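Local coordinates for protein nucleoside-diphosphate-sugar epimerase (Pseudomonas aeruginosa, PDB 2X4G) that probably acts on nucleotide sugars as an NAD-dependent epimerase or dehydratase of the Rossmann-fold superfamily, its exact reaction being unestablished, at residues M183-L188 with R196-I201. Sequence-based numbering, arbitrary orientation.
Sequences MVLGEL and RVITAI
Leu-185 and Ile-198 have the CA atoms nearest each other across 183-188 and 196-201, 9.2 Å apart, a spacing that leaves the joining to side chains. The first segment is the end of strand 176-185 and the loop after it; the second opens helix 196-202, where Ala-200 N bonds to Arg-196 O at 2.7 Å. Met-183 and Leu-185, alternate residues of the strand, both point to the helix, and the adjacent Val-197 and Ile-198 point back. Met-183 runs fully extended, with CG anti to the backbone N (chi1 -164°), which carries its terminal CE to Val-197 CG2 at 3.4 Å. Two residues further along the strand, Leu-185 CD2 meets Ile-198 CD1 at 4.2 Å, methyl against methyl. In both pairs the side chains slant across one another. Around them, Met-206 packs on Val-197 and Phe-334 of helix 323-336 on Ile-198. Beside the contact, Val-184 O accepts a hydrogen bond from Thr-194 OG1, tying strand to connecting loop. With 131 Å² buried in total, the first turn of helix 196-202 packs against the end of this strand of the Rossmann-type domain through methyl groups, and between the two segments the contact is apolar, without polar pairs.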
ATOM      1  N   MET A 183     -15.987  -6.319 -16.776  1.00 38.64           N
ATOM      2  CA  MET A 183     -16.260  -6.341 -15.348  1.00 38.15           C
ATOM      3  C   MET A 183     -17.594  -7.078 -15.112  1.00 37.22           C
ATOM      4  O   MET A 183     -18.642  -6.612 -15.542  1.00 37.07           O
ATOM      5  CB  MET A 183     -16.334  -4.908 -14.822  1.00 38.85           C
ATOM      6  CG  MET A 183     -16.226  -4.770 -13.318  1.00 40.51           C
ATOM      7  SD  MET A 183     -16.851  -3.183 -12.714  1.00 43.83           S
ATOM      8  CE  MET A 183     -16.717  -3.427 -10.943  1.00 45.80           C
ATOM      9  N   VAL A 184     -17.533  -8.231 -14.445  1.00 36.32           N
ATOM     10  CA  VAL A 184     -18.694  -9.096 -14.210  1.00 35.33           C
ATOM     11  C   VAL A 184     -19.488  -8.669 -12.973  1.00 35.42           C
ATOM     12  O   VAL A 184     -18.948  -8.585 -11.884  1.00 36.23           O
ATOM     13  CB  VAL A 184     -18.248 -10.557 -14.043  1.00 34.88           C
ATOM     14  CG1 VAL A 184     -19.440 -11.471 -13.802  1.00 34.78           C
ATOM     15  CG2 VAL A 184     -17.466 -11.012 -15.284  1.00 33.78           C
ATOM     16  N   LEU A 185     -20.777  -8.403 -13.137  1.00 35.12           N
ATOM     17  CA  LEU A 185     -21.624  -7.964 -12.018  1.00 34.92           C
ATOM     18  C   LEU A 185     -22.898  -8.799 -12.005  1.00 34.53           C
ATOM     19  O   LEU A 185     -23.471  -9.053 -13.077  1.00 34.08           O
ATOM     20  CB  LEU A 185     -21.991  -6.479 -12.164  1.00 35.12           C
ATOM     21  CG  LEU A 185     -20.912  -5.440 -11.850  1.00 35.36           C
ATOM     22  CD1 LEU A 185     -21.429  -4.082 -12.240  1.00 35.68           C
ATOM     23  CD2 LEU A 185     -20.527  -5.456 -10.375  1.00 35.14           C
ATOM     24  N   GLY A 186     -23.336  -9.220 -10.815  1.00 34.11           N
ATOM     25  CA  GLY A 186     -24.561 -10.001 -10.711  1.00 34.41           C
ATOM     26  C   GLY A 186     -24.777 -10.646  -9.373  1.00 34.64           C
ATOM     27  O   GLY A 186     -24.163 -10.283  -8.399  1.00 34.44           O
ATOM     28  N   GLU A 187     -25.670 -11.617  -9.323  1.00 35.58           N
ATOM     29  CA  GLU A 187     -25.908 -12.345  -8.069  1.00 36.60           C
ATOM     30  C   GLU A 187     -24.895 -13.486  -7.851  1.00 36.52           C
ATOM     31  O   GLU A 187     -24.193 -13.916  -8.770  1.00 36.44           O
ATOM     32  CB  GLU A 187     -27.333 -12.869  -8.010  1.00 36.93           C
ATOM     33  CG  GLU A 187     -27.719 -13.790  -9.142  1.00 39.44           C
ATOM     34  CD  GLU A 187     -29.153 -14.288  -9.044  1.00 44.53           C
ATOM     35  OE1 GLU A 187     -29.880 -13.879  -8.110  1.00 48.60           O
ATOM     36  OE2 GLU A 187     -29.573 -15.076  -9.925  1.00 48.05           O
ATOM     37  N   LEU A 188     -24.835 -13.961  -6.623  1.00 37.16           N
ATOM     38  CA  LEU A 188     -23.909 -15.014  -6.215  1.00 38.08           C
ATOM     39  C   LEU A 188     -22.457 -14.544  -6.110  1.00 38.89           C
ATOM     40  O   LEU A 188     -21.573 -15.303  -6.392  1.00 39.63           O
ATOM     41  CB  LEU A 188     -24.022 -16.246  -7.140  1.00 37.34           C
ATOM     42  CG  LEU A 188     -25.450 -16.712  -7.490  1.00 36.70           C
ATOM     43  CD1 LEU A 188     -25.448 -17.957  -8.345  1.00 35.49           C
ATOM     44  CD2 LEU A 188     -26.311 -16.913  -6.250  1.00 34.33           C
ATOM     45  N   ARG A 196     -17.980  -5.206  -5.043  1.00 42.86           N
ATOM     46  CA  ARG A 196     -17.681  -4.329  -3.896  1.00 43.70           C
ATOM     47  C   ARG A 196     -18.088  -2.881  -4.201  1.00 42.76           C
ATOM     48  O   ARG A 196     -18.294  -2.101  -3.275  1.00 42.25           O
ATOM     49  CB  ARG A 196     -16.204  -4.414  -3.433  1.00 44.88           C
ATOM     50  CG  ARG A 196     -16.009  -5.349  -2.197  1.00 49.40           C
ATOM     51  CD  ARG A 196     -14.531  -5.557  -1.706  1.00 54.69           C
ATOM     52  NE  ARG A 196     -13.821  -6.608  -2.456  1.00 58.51           N
ATOM     53  CZ  ARG A 196     -12.533  -6.951  -2.296  1.00 62.13           C
ATOM     54  NH1 ARG A 196     -11.768  -6.340  -1.396  1.00 63.27           N
ATOM     55  NH2 ARG A 196     -12.000  -7.921  -3.051  1.00 62.66           N
ATOM     56  N   VAL A 197     -18.214  -2.535  -5.492  1.00 41.60           N
ATOM     57  CA  VAL A 197     -18.694  -1.211  -5.886  1.00 41.49           C
ATOM     58  C   VAL A 197     -20.065  -1.005  -5.311  1.00 40.82           C
ATOM     59  O   VAL A 197     -20.365   0.051  -4.777  1.00 40.95           O
ATOM     60  CB  VAL A 197     -18.895  -1.007  -7.405  1.00 41.35           C
ATOM     61  CG1 VAL A 197     -18.811   0.485  -7.723  1.00 41.21           C
ATOM     62  CG2 VAL A 197     -17.890  -1.748  -8.209  1.00 42.57           C
ATOM     63  N   ILE A 198     -20.894  -2.036  -5.451  1.00 39.65           N
ATOM     64  CA  ILE A 198     -22.287  -1.964  -5.063  1.00 38.94           C
ATOM     65  C   ILE A 198     -22.385  -1.857  -3.572  1.00 39.61           C
ATOM     66  O   ILE A 198     -23.092  -1.013  -3.069  1.00 39.68           O
ATOM     67  CB  ILE A 198     -23.082  -3.177  -5.568  1.00 38.02           C
ATOM     68  CG1 ILE A 198     -23.284  -3.073  -7.083  1.00 35.60           C
ATOM     69  CG2 ILE A 198     -24.400  -3.260  -4.853  1.00 37.35           C
ATOM     70  CD1 ILE A 198     -23.557  -4.393  -7.745  1.00 33.97           C
ATOM     71  N   THR A 199     -21.645  -2.690  -2.856  1.00 40.02           N
ATOM     72  CA  THR A 199     -21.703  -2.646  -1.395  1.00 40.97           C
ATOM     73  C   THR A 199     -20.990  -1.416  -0.814  1.00 42.53           C
ATOM     74  O   THR A 199     -21.455  -0.856   0.174  1.00 43.65           O
ATOM     75  CB  THR A 199     -21.209  -3.951  -0.745  1.00 40.73           C
ATOM     76  OG1 THR A 199     -19.819  -4.149  -1.014  1.00 40.07           O
ATOM     77  CG2 THR A 199     -22.005  -5.136  -1.283  1.00 39.47           C
ATOM     78  N   ALA A 200     -19.892  -0.972  -1.424  1.00 43.24           N
ATOM     79  CA  ALA A 200     -19.202   0.215  -0.925  1.00 44.81           C
ATOM     80  C   ALA A 200     -20.162   1.398  -0.971  1.00 46.59           C
ATOM     81  O   ALA A 200     -20.402   2.073   0.045  1.00 47.67           O
ATOM     82  CB  ALA A 200     -17.957   0.500  -1.727  1.00 44.49           C
ATOM     83  N   ILE A 201     -20.743   1.625  -2.145  1.00 47.22           N
ATOM     84  CA  ILE A 201     -21.740   2.673  -2.305  1.00 48.51           C
ATOM     85  C   ILE A 201     -22.870   2.515  -1.275  1.00 50.33           C
ATOM     86  O   ILE A 201     -23.095   3.403  -0.468  1.00 52.00           O
ATOM     87  CB  ILE A 201     -22.298   2.672  -3.727  1.00 47.61           C
ATOM     88  CG1 ILE A 201     -21.229   3.188  -4.697  1.00 46.59           C
ATOM     89  CG2 ILE A 201     -23.529   3.544  -3.816  1.00 48.79           C
ATOM     90  CD1 ILE A 201     -21.633   3.146  -6.131  1.00 43.52           C
TER